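Local structure of oxysterol-binding protein homolog 3 (Saccharomyces cerevisiae, 4IC4) at residues Ile103-Ile108 and Thr199-Ile204; Asn219-His224 and Ile233-Ala238; Arg244-Lys249 and Gly267-Ser272. The protein carries sterols and other lipids in a hydrophobic pocket between membranes, in phosphoinositide-coupled transport, and helps maintain the sterol distribution of yeast cells. All coordinates share one frame; numbering follows the deposited sequence.

The three contacts lie about 10 or 11 Å apart, centre to centre, in the OSBP-related domain. Interaction 1 is the buried one: the 3-10 turn after helix 94-104 packs on Q200, P201 and T203 with no hydrogen bond across. Interactions 2 and 3 are partly buried antiparallel hairpins whose inner strands, 230-235 and 247-253, are neighbours, joined by backbone bonds such as that between L234 and K249. Backbone ladders hold both, but interaction 2 adds apolar packing, whereas interaction 3 adds a glutamate-centred polar cluster where strand gives way to loop. Apolar side chains of both hairpins meet the helix end and the turn: I103 touches I233 and F248, and L106 touches F235 and W269.

Interaction 1: Ile103-Ile108 and Thr199-Ile204; sequences ISFLSI and TQPTTI
F105 stacks its ring on the side-chain amide of Q200, where the 3-10 turn following helix 94-104 packs against the connection into strand 203-206 of the lipid-binding beta barrel. Its CG sits between the backbone N and the carbonyl carbon (chi1 84°), which swings the ring out toward the strand connection. Ring and amide planes are only 10° apart; Q200 OE1 rides over the ring centre, while Q200 NE2 lies 3.6 Å from F105 CE2. The flat, polar glutamine suits this place because its face can lie on an aromatic ring while OE1 still takes a weak hydrogen bond from T78 OG1. At the ring's edge P201 CD comes within 3.8 Å of F105 CE1, a rigid apolar neighbour with no N-H to satisfy. The next residue, L106, lays its own CG over the other face of the phenylalanine and extends CD2 to T203 CG2, 3.6 Å away, the two side chains running antiparallel alongside one another. Threonine serves two neighbours here: its methyl meets leucine, while OG1 makes a weak hydrogen bond to L179 O in the adjoining strand. The T203 side chain is about 12 Å from that of K118, which binds phosphatidylinositol 4-phosphate. S107 then ties down the turn itself: S104 O receives both S107 N, at 3.0 Å, and S107 OG, at 2.6 Å.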
loop_
_atom_site.group_PDB
_atom_site.type_symbol
_atom_site.label_atom_id
_atom_site.label_comp_id
_atom_site.label_asym_id
_atom_site.label_seq_id
_atom_site.Cartn_x
_atom_site.Cartn_y
_atom_site.Cartn_z
ATOM N N ILE A 103 -1.432 -9.360 7.616
ATOM C CA ILE A 103 -1.448 -8.432 8.738
ATOM C C ILE A 103 -0.242 -7.490 8.755
ATOM O O ILE A 103 -0.338 -6.354 9.225
ATOM C CB ILE A 103 -1.463 -9.211 10.076
ATOM C CG1 ILE A 103 -2.749 -10.034 10.184
ATOM C CG2 ILE A 103 -1.334 -8.252 11.251
ATOM C CD1 ILE A 103 -2.755 -11.015 11.345
ATOM N N SER A 104 0.883 -7.958 8.222
ATOM C CA SER A 104 2.124 -7.191 8.255
ATOM C C SER A 104 2.098 -5.749 7.778
ATOM O O SER A 104 2.803 -4.910 8.341
ATOM C CB SER A 104 3.233 -7.941 7.505
ATOM O OG SER A 104 2.972 -8.013 6.117
ATOM N N PHE A 105 1.299 -5.445 6.764
ATOM C CA PHE A 105 1.270 -4.084 6.245
ATOM C C PHE A 105 0.876 -3.048 7.300
ATOM O O PHE A 105 1.261 -1.882 7.199
ATOM C CB PHE A 105 0.325 -3.977 5.044
ATOM C CG PHE A 105 -1.108 -3.787 5.422
ATOM C CD1 PHE A 105 -1.865 -4.849 5.894
ATOM C CD2 PHE A 105 -1.694 -2.525 5.345
ATOM C CE1 PHE A 105 -3.188 -4.662 6.286
ATOM C CE2 PHE A 105 -3.018 -2.324 5.737
ATOM C CZ PHE A 105 -3.767 -3.397 6.209
ATOM N N LEU A 106 0.111 -3.465 8.305
ATOM C CA LEU A 106 -0.320 -2.541 9.353
ATOM C C LEU A 106 0.853 -1.928 10.106
ATOM O O LEU A 106 0.757 -0.812 10.615
ATOM C CB LEU A 106 -1.225 -3.257 10.357
ATOM C CG LEU A 106 -2.600 -3.687 9.860
ATOM C CD1 LEU A 106 -3.232 -4.618 10.889
ATOM C CD2 LEU A 106 -3.471 -2.461 9.628
ATOM N N SER A 107 1.962 -2.658 10.159
ATOM C CA SER A 107 3.149 -2.216 10.882
ATOM C C SER A 107 3.747 -0.881 10.451
ATOM O O SER A 107 4.523 -0.288 11.201
ATOM C CB SER A 107 4.238 -3.298 10.818
ATOM O OG SER A 107 4.701 -3.492 9.489
ATOM N N ILE A 108 3.411 -0.402 9.257
ATOM C CA ILE A 108 3.977 0.875 8.824
ATOM C C ILE A 108 3.438 2.033 9.656
ATOM O O ILE A 108 3.973 3.138 9.608
ATOM C CB ILE A 108 3.713 1.172 7.317
ATOM C CG1 ILE A 108 2.215 1.309 7.042
ATOM C CG2 ILE A 108 4.343 0.078 6.460
ATOM C CD1 ILE A 108 1.900 1.786 5.630
ATOM N N THR A 199 -9.616 -9.425 2.189
ATOM C CA THR A 199 -9.835 -7.991 2.057
ATOM C C THR A 199 -9.074 -7.408 3.240
ATOM O O THR A 199 -9.164 -7.929 4.352
ATOM C CB THR A 199 -11.332 -7.634 2.178
ATOM O OG1 THR A 199 -12.030 -8.127 1.030
ATOM C CG2 THR A 199 -11.523 -6.125 2.269
ATOM N N GLN A 200 -8.301 -6.351 3.015
ATOM C CA GLN A 200 -7.550 -5.767 4.117
ATOM C C GLN A 200 -8.482 -5.301 5.227
ATOM O O GLN A 200 -9.574 -4.801 4.967
ATOM C CB GLN A 200 -6.668 -4.617 3.618
ATOM C CG GLN A 200 -5.422 -5.128 2.908
ATOM C CD GLN A 200 -4.417 -4.044 2.580
ATOM O OE1 GLN A 200 -3.269 -4.339 2.236
ATOM N NE2 GLN A 200 -4.837 -2.790 2.677
ATOM N N PRO A 201 -8.059 -5.469 6.486
ATOM C CA PRO A 201 -8.879 -5.063 7.628
ATOM C C PRO A 201 -9.136 -3.566 7.711
ATOM O O PRO A 201 -8.383 -2.757 7.170
ATOM C CB PRO A 201 -8.081 -5.573 8.821
ATOM C CG PRO A 201 -6.676 -5.429 8.351
ATOM C CD PRO A 201 -6.748 -5.966 6.936
ATOM N N THR A 202 -10.215 -3.219 8.400
ATOM C CA THR A 202 -10.601 -1.835 8.600
ATOM C C THR A 202 -9.671 -1.223 9.639
ATOM O O THR A 202 -9.277 -1.891 10.594
ATOM C CB THR A 202 -12.045 -1.741 9.145
ATOM O OG1 THR A 202 -12.946 -2.386 8.235
ATOM C CG2 THR A 202 -12.457 -0.291 9.331
ATOM N N THR A 203 -9.306 0.038 9.440
ATOM C CA THR A 203 -8.460 0.739 10.395
ATOM C C THR A 203 -9.179 2.028 10.767
ATOM O O THR A 203 -10.059 2.485 10.038
ATOM C CB THR A 203 -7.071 1.083 9.813
ATOM O OG1 THR A 203 -7.223 1.861 8.621
ATOM C CG2 THR A 203 -6.299 -0.189 9.502
ATOM N N ILE A 204 -8.809 2.607 11.902
ATOM C CA ILE A 204 -9.430 3.842 12.358
ATOM C C ILE A 204 -8.379 4.872 12.753
ATOM O O ILE A 204 -7.406 4.549 13.430
ATOM C CB ILE A 204 -10.344 3.591 13.582
ATOM C CG1 ILE A 204 -11.388 2.519 13.254
ATOM C CG2 ILE A 204 -11.022 4.888 14.000
ATOM C CD1 ILE A 204 -12.380 2.915 12.180
#

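Interaction 2: Asn219-His224 and Ile233-Ala238; sequences NEFEVH and ILFDKA
I233 and F221 face each other as a hydrogen-bonded antiparallel pair in the beta hairpin of strands 214-225 and 230-235, with F221 N bonded to I233 O at 3.1 Å and I233 N returning to F221 O at 2.9 Å. The isoleucine side chain is laid on its neighbours from root to tip. CB already touches the ring, 3.6 Å from F221 CE2. There the chain forks: CG2, anti to the backbone N, reaches 3.8 Å from F221 CE2 and lies above the rim of one face of F235, whereas CG1 runs along the F221 ring. At the end of that branch CD1 makes a CH-pi contact over the ring face, 4.2 Å from the F221 centroid, and V223 CG2 approaches it at 4.3 Å. A beta-branched residue suits the place, since its two arms serve two rings at once. F235 CE2 meets the edge of F221. At the hairpin's open end N219 O accepts from F235 N, and a water donates both to it and to F235 O. N219 itself has a positive phi (59°), which asparagine tolerates better than most residues. The F221-I233 pair and F235 N thus find backbone partners across the hairpin, and the face of F221, V223, I233 and F235 is apolar, the first three packing on helix 94-104 and F235 on L106 and P201.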
loop_
_atom_site.group_PDB
_atom_site.type_symbol
_atom_site.label_atom_id
_atom_site.label_comp_id
_atom_site.label_asym_id
_atom_site.label_seq_id
_atom_site.Cartn_x
_atom_site.Cartn_y
_atom_site.Cartn_z
ATOM N N ASN A 219 -12.169 -4.570 14.541
ATOM C CA ASN A 219 -12.970 -5.713 14.133
ATOM C C ASN A 219 -12.122 -6.932 13.791
ATOM O O ASN A 219 -11.181 -7.263 14.509
ATOM C CB ASN A 219 -13.854 -5.323 12.943
ATOM C CG ASN A 219 -14.904 -4.287 13.313
ATOM O OD1 ASN A 219 -15.526 -3.677 12.443
ATOM N ND2 ASN A 219 -15.110 -4.092 14.611
ATOM N N GLU A 220 -12.451 -7.592 12.687
ATOM C CA GLU A 220 -11.740 -8.794 12.275
ATOM C C GLU A 220 -11.788 -8.963 10.761
ATOM O O GLU A 220 -12.446 -8.194 10.061
ATOM C CB GLU A 220 -12.400 -10.010 12.925
ATOM C CG GLU A 220 -13.813 -10.261 12.410
ATOM C CD GLU A 220 -14.784 -10.667 13.504
ATOM O OE1 GLU A 220 -14.554 -11.705 14.159
ATOM O OE2 GLU A 220 -15.781 -9.942 13.710
ATOM N N PHE A 221 -11.082 -9.973 10.264
ATOM C CA PHE A 221 -11.079 -10.287 8.840
ATOM C C PHE A 221 -10.547 -11.702 8.664
ATOM O O PHE A 221 -9.884 -12.237 9.558
ATOM C CB PHE A 221 -10.253 -9.260 8.040
ATOM C CG PHE A 221 -8.773 -9.517 8.024
ATOM C CD1 PHE A 221 -8.176 -10.128 6.925
ATOM C CD2 PHE A 221 -7.970 -9.103 9.080
ATOM C CE1 PHE A 221 -6.796 -10.317 6.873
ATOM C CE2 PHE A 221 -6.588 -9.287 9.042
ATOM C CZ PHE A 221 -5.998 -9.894 7.938
ATOM N N GLU A 222 -10.857 -12.318 7.531
ATOM C CA GLU A 222 -10.420 -13.682 7.290
ATOM C C GLU A 222 -9.657 -13.869 5.989
ATOM O O GLU A 222 -9.849 -13.135 5.019
ATOM C CB GLU A 222 -11.625 -14.633 7.300
ATOM C CG GLU A 222 -12.513 -14.515 8.531
ATOM C CD GLU A 222 -13.519 -15.649 8.637
ATOM O OE1 GLU A 222 -14.220 -15.921 7.641
ATOM O OE2 GLU A 222 -13.610 -16.267 9.721
ATOM N N VAL A 223 -8.778 -14.862 5.990
ATOM C CA VAL A 223 -8.005 -15.216 4.815
ATOM C C VAL A 223 -8.537 -16.588 4.433
ATOM O O VAL A 223 -8.654 -17.466 5.286
ATOM C CB VAL A 223 -6.504 -15.328 5.130
ATOM C CG1 VAL A 223 -5.753 -15.844 3.909
ATOM C CG2 VAL A 223 -5.967 -13.972 5.556
ATOM N N HIS A 224 -8.867 -16.770 3.161
ATOM C CA HIS A 224 -9.410 -18.041 2.699
ATOM C C HIS A 224 -8.561 -18.695 1.624
ATOM O O HIS A 224 -8.079 -18.034 0.705
ATOM C CB HIS A 224 -10.833 -17.834 2.177
ATOM C CG HIS A 224 -11.809 -17.429 3.237
ATOM N ND1 HIS A 224 -12.265 -18.304 4.201
ATOM C CD2 HIS A 224 -12.396 -16.239 3.502
ATOM C CE1 HIS A 224 -13.091 -17.669 5.013
ATOM N NE2 HIS A 224 -13.188 -16.414 4.611
ATOM N N ILE A 233 -8.627 -13.532 11.882
ATOM C CA ILE A 233 -7.808 -12.574 12.616
ATOM C C ILE A 233 -8.691 -11.597 13.376
ATOM O O ILE A 233 -9.513 -10.907 12.779
ATOM C CB ILE A 233 -6.894 -11.757 11.666
ATOM C CG1 ILE A 233 -5.955 -12.689 10.898
ATOM C CG2 ILE A 233 -6.075 -10.758 12.461
ATOM C CD1 ILE A 233 -6.602 -13.408 9.736
ATOM N N LEU A 234 -8.521 -11.546 14.693
ATOM C CA LEU A 234 -9.302 -10.638 15.523
ATOM C C LEU A 234 -8.387 -9.675 16.264
ATOM O O LEU A 234 -7.453 -10.090 16.948
ATOM C CB LEU A 234 -10.155 -11.422 16.527
ATOM C CG LEU A 234 -9.456 -12.380 17.494
ATOM C CD1 LEU A 234 -10.432 -12.802 18.581
ATOM C CD2 LEU A 234 -8.935 -13.594 16.743
ATOM N N PHE A 235 -8.656 -8.383 16.121
ATOM C CA PHE A 235 -7.853 -7.361 16.774
ATOM C C PHE A 235 -8.422 -7.002 18.142
ATOM O O PHE A 235 -9.640 -6.975 18.327
ATOM C CB PHE A 235 -7.786 -6.119 15.884
ATOM C CG PHE A 235 -7.135 -6.372 14.554
ATOM C CD1 PHE A 235 -5.753 -6.485 14.453
ATOM C CD2 PHE A 235 -7.907 -6.546 13.413
ATOM C CE1 PHE A 235 -5.148 -6.771 13.231
ATOM C CE2 PHE A 235 -7.310 -6.833 12.189
ATOM C CZ PHE A 235 -5.931 -6.945 12.100
ATOM N N ASP A 236 -7.536 -6.731 19.096
ATOM C CA ASP A 236 -7.955 -6.372 20.449
ATOM C C ASP A 236 -8.810 -5.114 20.427
ATOM O O ASP A 236 -8.555 -4.196 19.649
ATOM C CB ASP A 236 -6.740 -6.124 21.344
ATOM C CG ASP A 236 -5.955 -7.386 21.636
ATOM O OD1 ASP A 236 -6.402 -8.480 21.237
ATOM O OD2 ASP A 236 -4.886 -7.277 22.276
ATOM N N LYS A 237 -9.823 -5.064 21.286
ATOM C CA LYS A 237 -10.677 -3.887 21.336
ATOM C C LYS A 237 -10.113 -2.854 22.300
ATOM O O LYS A 237 -9.740 -3.177 23.426
ATOM C CB LYS A 237 -12.101 -4.257 21.758
ATOM C CG LYS A 237 -13.046 -3.063 21.737
ATOM C CD LYS A 237 -14.479 -3.450 22.049
ATOM C CE LYS A 237 -15.381 -2.224 22.038
ATOM N NZ LYS A 237 -15.379 -1.534 20.718
ATOM N N ALA A 238 -10.050 -1.607 21.845
ATOM C CA ALA A 238 -9.535 -0.514 22.657
ATOM C C ALA A 238 -10.159 0.794 22.189
ATOM O O ALA A 238 -10.076 1.141 21.011
ATOM C CB ALA A 238 -8.019 -0.444 22.538
HETATM O O HOH W 1 -12.228 -6.511 17.482
#

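Interaction 3: Arg244-Lys249 and Gly267-Ser272; sequences RSEGFK and GKWTQS
E246 carries CG anti to its carbonyl carbon (chi1 -66°) and T270 holds OG1 between its backbone N and carbonyl carbon (chi1 56°), and these turns bring T270 OG1 to donate to E246 OE1 at 2.8 Å, from above the carboxylate plane. The other oxygen, OE2, is held in a side-on salt bridge by R244: NE and NH2 both reach it at 3.1 Å, from one face of the carboxylate, while it lies in the guanidinium plane. The arginine's NH1 goes on to R110 O, and T270 CG2 lies over a guanidinium face, 3.8 Å from R244 NH2. Were this glutamate an alanine, T270 OG1 and both R244 nitrogens, NE and NH2, would probably lose this acceptor, leaving the guanidinium freer to turn. These groups crown the end of a beta hairpin, strands 247-253 and 263-268, whose F248-G267 pair is bonded by F248 N to G267 O at 2.9 Å, followed by W269 N to E246 O at 3.0 Å. Just beyond, Q271 and S272 both face K268 in a classic beta bulge; glycine is needed at G267 because a CB there would run into S272 O. The F248 ring lays a face over G267 O, and its edge merely lies beside W269 N, with CE2 3.3 Å from that nitrogen. W269 suits its buried place by pairing a broad apolar ring with one donor: NE1 bonds to S245 O at 3.0 Å, bent to 134°, and weakly to a water that accepts from it while donating to S245 OG and G247 O. S245 OG is hydrogen-bonded in addition to D236 O.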
loop_
_atom_site.group_PDB
_atom_site.type_symbol
_atom_site.label_atom_id
_atom_site.label_comp_id
_atom_site.label_asym_id
_atom_site.label_seq_id
_atom_site.Cartn_x
_atom_site.Cartn_y
_atom_site.Cartn_z
ATOM N N ARG A 244 -3.650 2.741 22.381
ATOM C CA ARG A 244 -3.732 2.182 21.035
ATOM C C ARG A 244 -3.792 0.658 21.059
ATOM O O ARG A 244 -3.024 0.008 21.770
ATOM C CB ARG A 244 -2.524 2.623 20.196
ATOM C CG ARG A 244 -2.520 2.054 18.773
ATOM C CD ARG A 244 -1.369 2.600 17.932
ATOM N NE ARG A 244 -0.059 2.161 18.405
ATOM C CZ ARG A 244 1.099 2.536 17.863
ATOM N NH1 ARG A 244 1.114 3.362 16.820
ATOM N NH2 ARG A 244 2.241 2.088 18.365
ATOM N N SER A 245 -4.713 0.093 20.287
ATOM C CA SER A 245 -4.847 -1.356 20.201
ATOM C C SER A 245 -3.730 -1.890 19.314
ATOM O O SER A 245 -3.646 -1.535 18.136
ATOM C CB SER A 245 -6.198 -1.736 19.596
ATOM O OG SER A 245 -6.239 -3.126 19.323
ATOM N N GLU A 246 -2.881 -2.745 19.874
ATOM C CA GLU A 246 -1.764 -3.300 19.119
ATOM C C GLU A 246 -1.755 -4.820 19.020
ATOM O O GLU A 246 -1.115 -5.385 18.131
ATOM C CB GLU A 246 -0.448 -2.810 19.725
ATOM C CG GLU A 246 -0.247 -1.313 19.563
ATOM C CD GLU A 246 1.013 -0.805 20.229
ATOM O OE1 GLU A 246 1.993 -1.575 20.325
ATOM O OE2 GLU A 246 1.027 0.372 20.644
ATOM N N GLY A 247 -2.472 -5.486 19.921
ATOM C CA GLY A 247 -2.500 -6.938 19.901
ATOM C C GLY A 247 -3.583 -7.557 19.039
ATOM O O GLY A 247 -4.574 -6.912 18.692
ATOM N N PHE A 248 -3.391 -8.821 18.685
ATOM C CA PHE A 248 -4.366 -9.531 17.872
ATOM C C PHE A 248 -4.142 -11.032 17.985
ATOM O O PHE A 248 -3.068 -11.481 18.386
ATOM C CB PHE A 248 -4.264 -9.085 16.410
ATOM C CG PHE A 248 -2.988 -9.499 15.735
ATOM C CD1 PHE A 248 -2.865 -10.757 15.158
ATOM C CD2 PHE A 248 -1.903 -8.631 15.689
ATOM C CE1 PHE A 248 -1.675 -11.145 14.543
ATOM C CE2 PHE A 248 -0.715 -9.007 15.079
ATOM C CZ PHE A 248 -0.598 -10.265 14.503
ATOM N N LYS A 249 -5.169 -11.798 17.639
ATOM C CA LYS A 249 -5.109 -13.250 17.695
ATOM C C LYS A 249 -5.513 -13.806 16.339
ATOM O O LYS A 249 -6.309 -13.199 15.620
ATOM C CB LYS A 249 -6.067 -13.780 18.767
ATOM C CG LYS A 249 -5.743 -13.343 20.188
ATOM C CD LYS A 249 -4.436 -13.949 20.677
ATOM C CE LYS A 249 -4.220 -13.661 22.158
ATOM N NZ LYS A 249 -2.970 -14.280 22.675
ATOM N N GLY A 267 0.117 -11.955 18.579
ATOM C CA GLY A 267 1.176 -10.969 18.534
ATOM C C GLY A 267 0.638 -9.554 18.485
ATOM O O GLY A 267 -0.535 -9.308 18.780
ATOM N N LYS A 268 1.512 -8.623 18.124
ATOM C CA LYS A 268 1.152 -7.217 18.007
ATOM C C LYS A 268 1.566 -6.785 16.607
ATOM O O LYS A 268 2.681 -7.084 16.174
ATOM C CB LYS A 268 1.896 -6.382 19.053
ATOM C CG LYS A 268 1.488 -6.673 20.490
ATOM C CD LYS A 268 2.214 -5.758 21.463
ATOM C CE LYS A 268 1.712 -5.948 22.886
ATOM N NZ LYS A 268 2.442 -5.067 23.843
ATOM N N TRP A 269 0.679 -6.096 15.895
ATOM C CA TRP A 269 1.005 -5.666 14.540
ATOM C C TRP A 269 2.100 -4.612 14.506
ATOM O O TRP A 269 2.597 -4.251 13.440
ATOM C CB TRP A 269 -0.241 -5.153 13.810
ATOM C CG TRP A 269 -1.001 -4.092 14.538
ATOM C CD1 TRP A 269 -2.059 -4.272 15.383
ATOM C CD2 TRP A 269 -0.766 -2.683 14.481
ATOM N NE1 TRP A 269 -2.499 -3.059 15.855
ATOM C CE2 TRP A 269 -1.722 -2.065 15.319
ATOM C CE3 TRP A 269 0.161 -1.879 13.803
ATOM C CZ2 TRP A 269 -1.778 -0.679 15.498
ATOM C CZ3 TRP A 269 0.105 -0.501 13.980
ATOM C CH2 TRP A 269 -0.859 0.085 14.823
ATOM N N THR A 270 2.480 -4.129 15.682
ATOM C CA THR A 270 3.530 -3.129 15.800
ATOM C C THR A 270 4.882 -3.779 16.073
ATOM O O THR A 270 5.903 -3.088 16.126
ATOM C CB THR A 270 3.248 -2.173 16.969
ATOM O OG1 THR A 270 3.102 -2.939 18.173
ATOM C CG2 THR A 270 1.981 -1.375 16.722
ATOM N N GLN A 271 4.907 -5.100 16.234
ATOM C CA GLN A 271 6.167 -5.762 16.559
ATOM C C GLN A 271 6.409 -7.156 15.984
ATOM O O GLN A 271 7.367 -7.361 15.247
ATOM C CB GLN A 271 6.314 -5.826 18.083
ATOM C CG GLN A 271 7.750 -5.842 18.613
ATOM C CD GLN A 271 8.594 -6.982 18.070
ATOM O OE1 GLN A 271 9.138 -6.902 16.965
ATOM N NE2 GLN A 271 8.707 -8.055 18.847
ATOM N N SER A 272 5.557 -8.121 16.323
ATOM C CA SER A 272 5.772 -9.483 15.847
ATOM C C SER A 272 4.560 -10.390 15.981
ATOM O O SER A 272 3.558 -10.022 16.581
ATOM C CB SER A 272 6.930 -10.112 16.616
ATOM O OG SER A 272 6.600 -10.215 17.990
HETATM O O HOH W 2 -4.700 -4.429 17.378
#